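Local structure of two-domain protein containing predicted PHP-like metal-dependent phosphoesterase (Bacteroides vulgatus ATCC 8482, 3E38) at residues Met25-Ser30 with Leu53-Glu58; Asp31-Pro36 with Ile195-Gln200. The protein probably acts as a metal-dependent phosphoesterase of the PHP family that holds a cluster of zinc ions, and may degrade nucleic acids as a 5'-3' exonuclease. One frame throughout, in Å; residues are numbered along the deposited sequence.

Interaction 1 (Met25-Ser30 with Leu53-Glu58). With ZN (zinc ion), chain J; ZN (zinc ion), chain I.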
loop_
_atom_site.group_PDB
_atom_site.type_symbol
_atom_site.label_atom_id
_atom_site.label_comp_id
_atom_site.label_asym_id
_atom_site.label_seq_id
_atom_site.Cartn_x
_atom_site.Cartn_y
_atom_site.Cartn_z
HETATM N N MSE B 25 1.060 -25.167 10.409
HETATM C CA MSE B 25 -0.133 -24.448 10.040
HETATM C C MSE B 25 -1.350 -25.333 10.186
HETATM O O MSE B 25 -1.221 -26.554 10.327
HETATM C CB MSE B 25 0.000 -23.949 8.614
HETATM C CG MSE B 25 0.015 -25.027 7.586
HETATM SE SE MSE B 25 0.483 -24.349 5.809
HETATM C CE MSE B 25 2.206 -23.682 6.266
ATOM N N HIS B 26 -2.503 -24.684 10.053
ATOM C CA HIS B 26 -3.816 -25.294 10.279
ATOM C C HIS B 26 -4.913 -24.974 9.311
ATOM O O HIS B 26 -4.905 -23.948 8.676
ATOM C CB HIS B 26 -4.296 -24.893 11.663
ATOM C CG HIS B 26 -3.337 -25.272 12.741
ATOM N ND1 HIS B 26 -3.401 -26.474 13.413
ATOM C CD2 HIS B 26 -2.267 -24.616 13.235
ATOM C CE1 HIS B 26 -2.426 -26.520 14.306
ATOM N NE2 HIS B 26 -1.734 -25.391 14.226
ATOM N N SER B 27 -5.826 -25.941 9.193
ATOM C CA SER B 27 -7.012 -25.829 8.332
ATOM C C SER B 27 -8.244 -26.140 9.176
ATOM O O SER B 27 -8.147 -26.369 10.358
ATOM C CB SER B 27 -6.965 -26.751 7.112
ATOM O OG SER B 27 -7.265 -28.130 7.399
ATOM N N VAL B 28 -9.401 -26.108 8.548
ATOM C CA VAL B 28 -10.651 -26.374 9.234
ATOM C C VAL B 28 -10.762 -27.833 9.761
ATOM O O VAL B 28 -11.754 -28.206 10.404
ATOM C CB VAL B 28 -11.887 -26.114 8.267
ATOM C CG1 VAL B 28 -12.088 -24.622 8.022
ATOM C CG2 VAL B 28 -11.742 -26.888 6.990
ATOM N N PHE B 29 -9.736 -28.634 9.453
ATOM C CA PHE B 29 -9.681 -30.061 9.804
ATOM C C PHE B 29 -9.120 -30.185 11.216
ATOM O O PHE B 29 -9.095 -31.248 11.807
ATOM C CB PHE B 29 -8.986 -30.896 8.727
ATOM C CG PHE B 29 -9.888 -31.212 7.535
ATOM C CD1 PHE B 29 -10.060 -30.315 6.506
ATOM C CD2 PHE B 29 -10.530 -32.413 7.440
ATOM C CE1 PHE B 29 -10.906 -30.586 5.452
ATOM C CE2 PHE B 29 -11.394 -32.701 6.396
ATOM C CZ PHE B 29 -11.558 -31.778 5.380
ATOM N N SER B 30 -8.696 -29.034 11.738
ATOM C CA SER B 30 -8.441 -28.855 13.190
ATOM C C SER B 30 -9.106 -27.530 13.543
ATOM O O SER B 30 -10.299 -27.390 13.332
ATOM C CB SER B 30 -6.970 -28.921 13.681
ATOM O OG SER B 30 -6.082 -28.161 12.901
ATOM N N LEU B 53 1.018 -29.031 6.584
ATOM C CA LEU B 53 -0.281 -28.774 7.222
ATOM C C LEU B 53 -0.308 -29.718 8.429
ATOM O O LEU B 53 -0.471 -30.947 8.304
ATOM C CB LEU B 53 -1.420 -29.005 6.245
ATOM C CG LEU B 53 -2.850 -28.579 6.565
ATOM C CD1 LEU B 53 -2.932 -27.174 7.110
ATOM C CD2 LEU B 53 -3.715 -28.717 5.288
ATOM N N THR B 54 -0.059 -29.121 9.593
ATOM C CA THR B 54 0.109 -29.844 10.831
ATOM C C THR B 54 -1.063 -29.656 11.759
ATOM O O THR B 54 -0.987 -28.925 12.725
ATOM C CB THR B 54 1.388 -29.393 11.547
ATOM O OG1 THR B 54 1.229 -28.043 11.999
ATOM C CG2 THR B 54 2.587 -29.518 10.627
ATOM N N GLU B 55 -2.127 -30.396 11.477
ATOM C CA GLU B 55 -3.358 -30.341 12.272
ATOM C C GLU B 55 -3.113 -30.873 13.690
ATOM O O GLU B 55 -2.246 -31.721 13.953
ATOM C CB GLU B 55 -4.518 -31.129 11.646
ATOM C CG GLU B 55 -4.839 -30.951 10.131
ATOM C CD GLU B 55 -5.284 -29.580 9.668
ATOM O OE1 GLU B 55 -5.378 -28.624 10.468
ATOM O OE2 GLU B 55 -5.555 -29.469 8.442
ATOM N N HIS B 56 -3.881 -30.322 14.615
ATOM C CA HIS B 56 -3.869 -30.810 15.980
ATOM C C HIS B 56 -4.431 -32.213 15.911
ATOM O O HIS B 56 -5.423 -32.476 15.217
ATOM C CB HIS B 56 -4.784 -30.000 16.918
ATOM C CG HIS B 56 -4.343 -28.597 17.155
ATOM N ND1 HIS B 56 -3.304 -28.281 18.007
ATOM C CD2 HIS B 56 -4.817 -27.424 16.685
ATOM C CE1 HIS B 56 -3.143 -26.973 18.029
ATOM N NE2 HIS B 56 -4.044 -26.427 17.228
ATOM N N ILE B 57 -3.798 -33.093 16.664
ATOM C CA ILE B 57 -4.246 -34.450 16.799
ATOM C C ILE B 57 -5.406 -34.419 17.788
ATOM O O ILE B 57 -6.506 -34.895 17.486
ATOM C CB ILE B 57 -3.117 -35.416 17.334
ATOM C CG1 ILE B 57 -2.030 -35.613 16.253
ATOM C CG2 ILE B 57 -3.726 -36.747 17.823
ATOM C CD1 ILE B 57 -2.481 -36.425 15.020
ATOM N N GLU B 58 -5.169 -33.770 18.926
ATOM C CA GLU B 58 -6.118 -33.809 20.055
ATOM C C GLU B 58 -7.211 -32.750 20.010
ATOM O O GLU B 58 -8.236 -32.890 20.645
ATOM C CB GLU B 58 -5.380 -33.689 21.404
ATOM C CG GLU B 58 -4.336 -34.759 21.664
ATOM C CD GLU B 58 -3.024 -34.474 20.987
ATOM O OE1 GLU B 58 -2.993 -33.555 20.148
ATOM O OE2 GLU B 58 -2.025 -35.143 21.304
HETATM ZN ZN ZN J . -4.466 -24.378 16.772
HETATM ZN ZN ZN I . -0.394 -25.003 15.955
HETATM O O HOH W 1 0.664 -24.678 17.757
#
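Loop Met25-Ser30 runs past the end of strand 50-56, where Thr54 N bonds to Met25 O at 2.9 Å and Met25 N reaches Thr54 OG1, before a type I turn from Ser27 to Ser30 brings both serines to Glu55. With its chain bent at chi2 (-63°), Glu55 presents OE1 to two donors. Ser27 N meets the syn lone pair of OE1 at 3.0 Å and almost straight (170°), whereas Ser30 OG comes from the anti side at 2.6 Å. OE2 lies very close to Ser27 OG and also bonds to Ser73. His26 ends the HxH motif begun by His24, and His56 supplies the metal ligand of the Thr-Glu-His sequence, as in the PHP barrel. In the plane of its ring, His26 ND1 donates to Ser30 OG (3.2 Å), which fixes the ring's rotation while His26 NE2 binds one zinc at 2.2 Å. With an alanine in place of Glu55, Ser27 N and Ser30 OG would probably lose their shared acceptor, leaving Ser30 OG free to turn from His26. The His56 ring, held through ND1 by Thr95, forms an offset stack with His26 (planes 22° apart), and its NE2 binds the second zinc at 2.1 Å. Leu53 CD1 packs against selenomethionine Met25 CG.

Interaction 2 (Asp31-Pro36 with Ile195-Gln200). With ZN (zinc ion), chain J.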
loop_
_atom_site.group_PDB
_atom_site.type_symbol
_atom_site.label_atom_id
_atom_site.label_comp_id
_atom_site.label_asym_id
_atom_site.label_seq_id
_atom_site.Cartn_x
_atom_site.Cartn_y
_atom_site.Cartn_z
ATOM N N ASP B 31 -8.306 -26.568 13.996
ATOM C CA ASP B 31 -8.805 -25.248 14.484
ATOM C C ASP B 31 -8.488 -24.103 13.530
ATOM O O ASP B 31 -8.716 -22.956 13.804
ATOM C CB ASP B 31 -8.304 -24.932 15.927
ATOM C CG ASP B 31 -6.792 -24.788 16.029
ATOM O OD1 ASP B 31 -6.124 -25.219 15.086
ATOM O OD2 ASP B 31 -6.243 -24.270 17.062
ATOM N N GLY B 32 -7.947 -24.454 12.393
ATOM C CA GLY B 32 -7.726 -23.496 11.315
ATOM C C GLY B 32 -9.048 -23.016 10.727
ATOM O O GLY B 32 -10.091 -23.616 10.947
ATOM N N LEU B 33 -8.991 -21.989 9.893
ATOM C CA LEU B 33 -10.230 -21.359 9.388
ATOM C C LEU B 33 -10.411 -21.359 7.906
ATOM O O LEU B 33 -11.348 -20.757 7.392
ATOM C CB LEU B 33 -10.345 -19.913 9.918
ATOM C CG LEU B 33 -10.670 -19.741 11.400
ATOM C CD1 LEU B 33 -10.347 -18.340 11.800
ATOM C CD2 LEU B 33 -12.179 -20.108 11.736
ATOM N N VAL B 34 -9.527 -22.073 7.223
ATOM C CA VAL B 34 -9.573 -22.217 5.759
ATOM C C VAL B 34 -9.586 -23.671 5.303
ATOM O O VAL B 34 -9.113 -24.592 5.999
ATOM C CB VAL B 34 -8.370 -21.499 5.092
ATOM C CG1 VAL B 34 -8.445 -19.989 5.375
ATOM C CG2 VAL B 34 -6.972 -22.099 5.532
ATOM N N TRP B 35 -10.139 -23.866 4.120
ATOM C CA TRP B 35 -10.095 -25.171 3.460
ATOM C C TRP B 35 -8.621 -25.533 3.142
ATOM O O TRP B 35 -7.835 -24.655 2.809
ATOM C CB TRP B 35 -10.938 -25.145 2.200
ATOM C CG TRP B 35 -11.104 -26.466 1.642
ATOM C CD1 TRP B 35 -10.521 -26.938 0.546
ATOM C CD2 TRP B 35 -11.953 -27.514 2.141
ATOM N NE1 TRP B 35 -10.923 -28.228 0.314
ATOM C CE2 TRP B 35 -11.803 -28.608 1.280
ATOM C CE3 TRP B 35 -12.800 -27.641 3.253
ATOM C CZ2 TRP B 35 -12.498 -29.821 1.457
ATOM C CZ3 TRP B 35 -13.471 -28.872 3.447
ATOM C CH2 TRP B 35 -13.315 -29.926 2.546
ATOM N N PRO B 36 -8.240 -26.825 3.223
ATOM C CA PRO B 36 -6.776 -27.068 3.153
ATOM C C PRO B 36 -6.086 -26.593 1.916
ATOM O O PRO B 36 -4.939 -26.219 2.017
ATOM C CB PRO B 36 -6.676 -28.587 3.283
ATOM C CG PRO B 36 -7.858 -28.919 4.162
ATOM C CD PRO B 36 -8.966 -28.075 3.555
ATOM N N ILE B 195 -0.247 -20.559 11.286
ATOM C CA ILE B 195 -1.438 -19.885 10.729
ATOM C C ILE B 195 -2.740 -20.643 10.904
ATOM O O ILE B 195 -2.799 -21.818 10.630
ATOM C CB ILE B 195 -1.217 -19.485 9.223
ATOM C CG1 ILE B 195 -2.320 -18.531 8.774
ATOM C CG2 ILE B 195 -1.002 -20.715 8.320
ATOM C CD1 ILE B 195 -2.132 -17.097 9.366
ATOM N N HIS B 196 -3.755 -19.930 11.421
ATOM C CA HIS B 196 -5.158 -20.427 11.559
ATOM C C HIS B 196 -6.084 -19.642 10.657
ATOM O O HIS B 196 -6.935 -20.188 9.965
ATOM C CB HIS B 196 -5.682 -20.361 12.993
ATOM C CG HIS B 196 -4.957 -21.256 13.963
ATOM N ND1 HIS B 196 -3.619 -21.095 14.265
ATOM C CD2 HIS B 196 -5.388 -22.295 14.723
ATOM C CE1 HIS B 196 -3.250 -22.005 15.157
ATOM N NE2 HIS B 196 -4.309 -22.734 15.468
ATOM N N GLN B 197 -5.878 -18.333 10.642
ATOM C CA GLN B 197 -6.692 -17.427 9.846
ATOM C C GLN B 197 -6.251 -17.466 8.400
ATOM O O GLN B 197 -5.280 -18.113 8.086
ATOM C CB GLN B 197 -6.495 -15.992 10.337
ATOM C CG GLN B 197 -6.963 -15.699 11.724
ATOM C CD GLN B 197 -8.472 -15.564 11.829
ATOM O OE1 GLN B 197 -9.191 -15.529 10.824
ATOM N NE2 GLN B 197 -8.962 -15.494 13.058
ATOM N N PRO B 198 -6.994 -16.821 7.501
ATOM C CA PRO B 198 -6.368 -16.614 6.185
ATOM C C PRO B 198 -5.032 -15.854 6.396
ATOM O O PRO B 198 -4.875 -15.111 7.379
ATOM C CB PRO B 198 -7.427 -15.790 5.409
ATOM C CG PRO B 198 -8.757 -16.230 6.057
ATOM C CD PRO B 198 -8.396 -16.384 7.537
ATOM N N ILE B 199 -4.037 -16.125 5.552
ATOM C CA ILE B 199 -2.704 -15.558 5.755
ATOM C C ILE B 199 -2.762 -14.015 5.762
ATOM O O ILE B 199 -2.131 -13.356 6.578
ATOM C CB ILE B 199 -1.660 -16.114 4.711
ATOM C CG1 ILE B 199 -0.223 -15.889 5.176
ATOM C CG2 ILE B 199 -1.903 -15.535 3.295
ATOM C CD1 ILE B 199 0.224 -16.742 6.448
ATOM N N GLN B 200 -3.586 -13.449 4.891
ATOM C CA GLN B 200 -3.639 -12.003 4.736
ATOM C C GLN B 200 -4.212 -11.329 5.976
ATOM O O GLN B 200 -4.024 -10.164 6.192
ATOM C CB GLN B 200 -4.478 -11.585 3.520
ATOM C CG GLN B 200 -4.098 -12.228 2.151
ATOM C CD GLN B 200 -4.968 -13.397 1.768
ATOM O OE1 GLN B 200 -5.361 -14.170 2.623
ATOM N NE2 GLN B 200 -5.311 -13.517 0.454
HETATM ZN ZN ZN J . -4.466 -24.378 16.772
#
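The carbonyl oxygen of His196 takes two donors: Leu33 N, at 2.7 Å with an N-H...O angle of 139°, and, weakly, a guanidinium nitrogen of Arg39 from helix 36-45. The two backbones come close here, with Gly32 CA only 4.0 Å from His196 CA. On the metal side of this bond the side chains of Asp31 and His196 converge on one zinc. Asp31 chelates it unevenly, OD2 at 1.8 Å and OD1 at 2.5 Å, and His196 NE2 binds at 2.1 Å. The carboxylate plane stands 75° from the imidazole, and OD2 lies at the ring's edge beside NE2, an approach made by sharing the metal and not by a hydrogen bond. Asp31 chi1 of 64° sets CG between its backbone N and carbonyl carbon, carrying both oxygens to the ion. His56 adds a third protein ligand. Asp31 is the aspartate of the Ser-Asp-Gly sequence that follows the HxH motif, as in PHP proteins, and His196 ends the DxH element, Asp194 being a ligand of the neighbouring zinc. The His196 ring also stacks on that of His26. Farther from the metal, Leu33 CD1 rests against the amide of Gln197, 3.2 Å from its OE1, the two chains running side by side. Val34 CG1 touches Pro198 CG at 3.8 Å. On this flank the second subunit packs its own Trp35 on Leu33 and its own Pro198 on Pro198.

How the interactions relate
After strand 17-22 the chain enters the long loop that supplies Met25-Ser30 and, directly after it, Asp31-Pro36. Interaction 1 closes the shorter loop, 22 residues that include helix 36-45, and returns the chain to the end of the parallel strand 50-56. Interaction 2 closes a loop of 158 residues, bringing the segment after strand 188-192 back to the same region of the barrel. Their segments alternate along the sequence, so the two loops cross. The contacts touch directly: His26 N probably bonds to Ile195 O, and Val28 N to Val34 O. Both also share one zinc ion, bound by His56 from interaction 1 and by Asp31 and His196 from interaction 2.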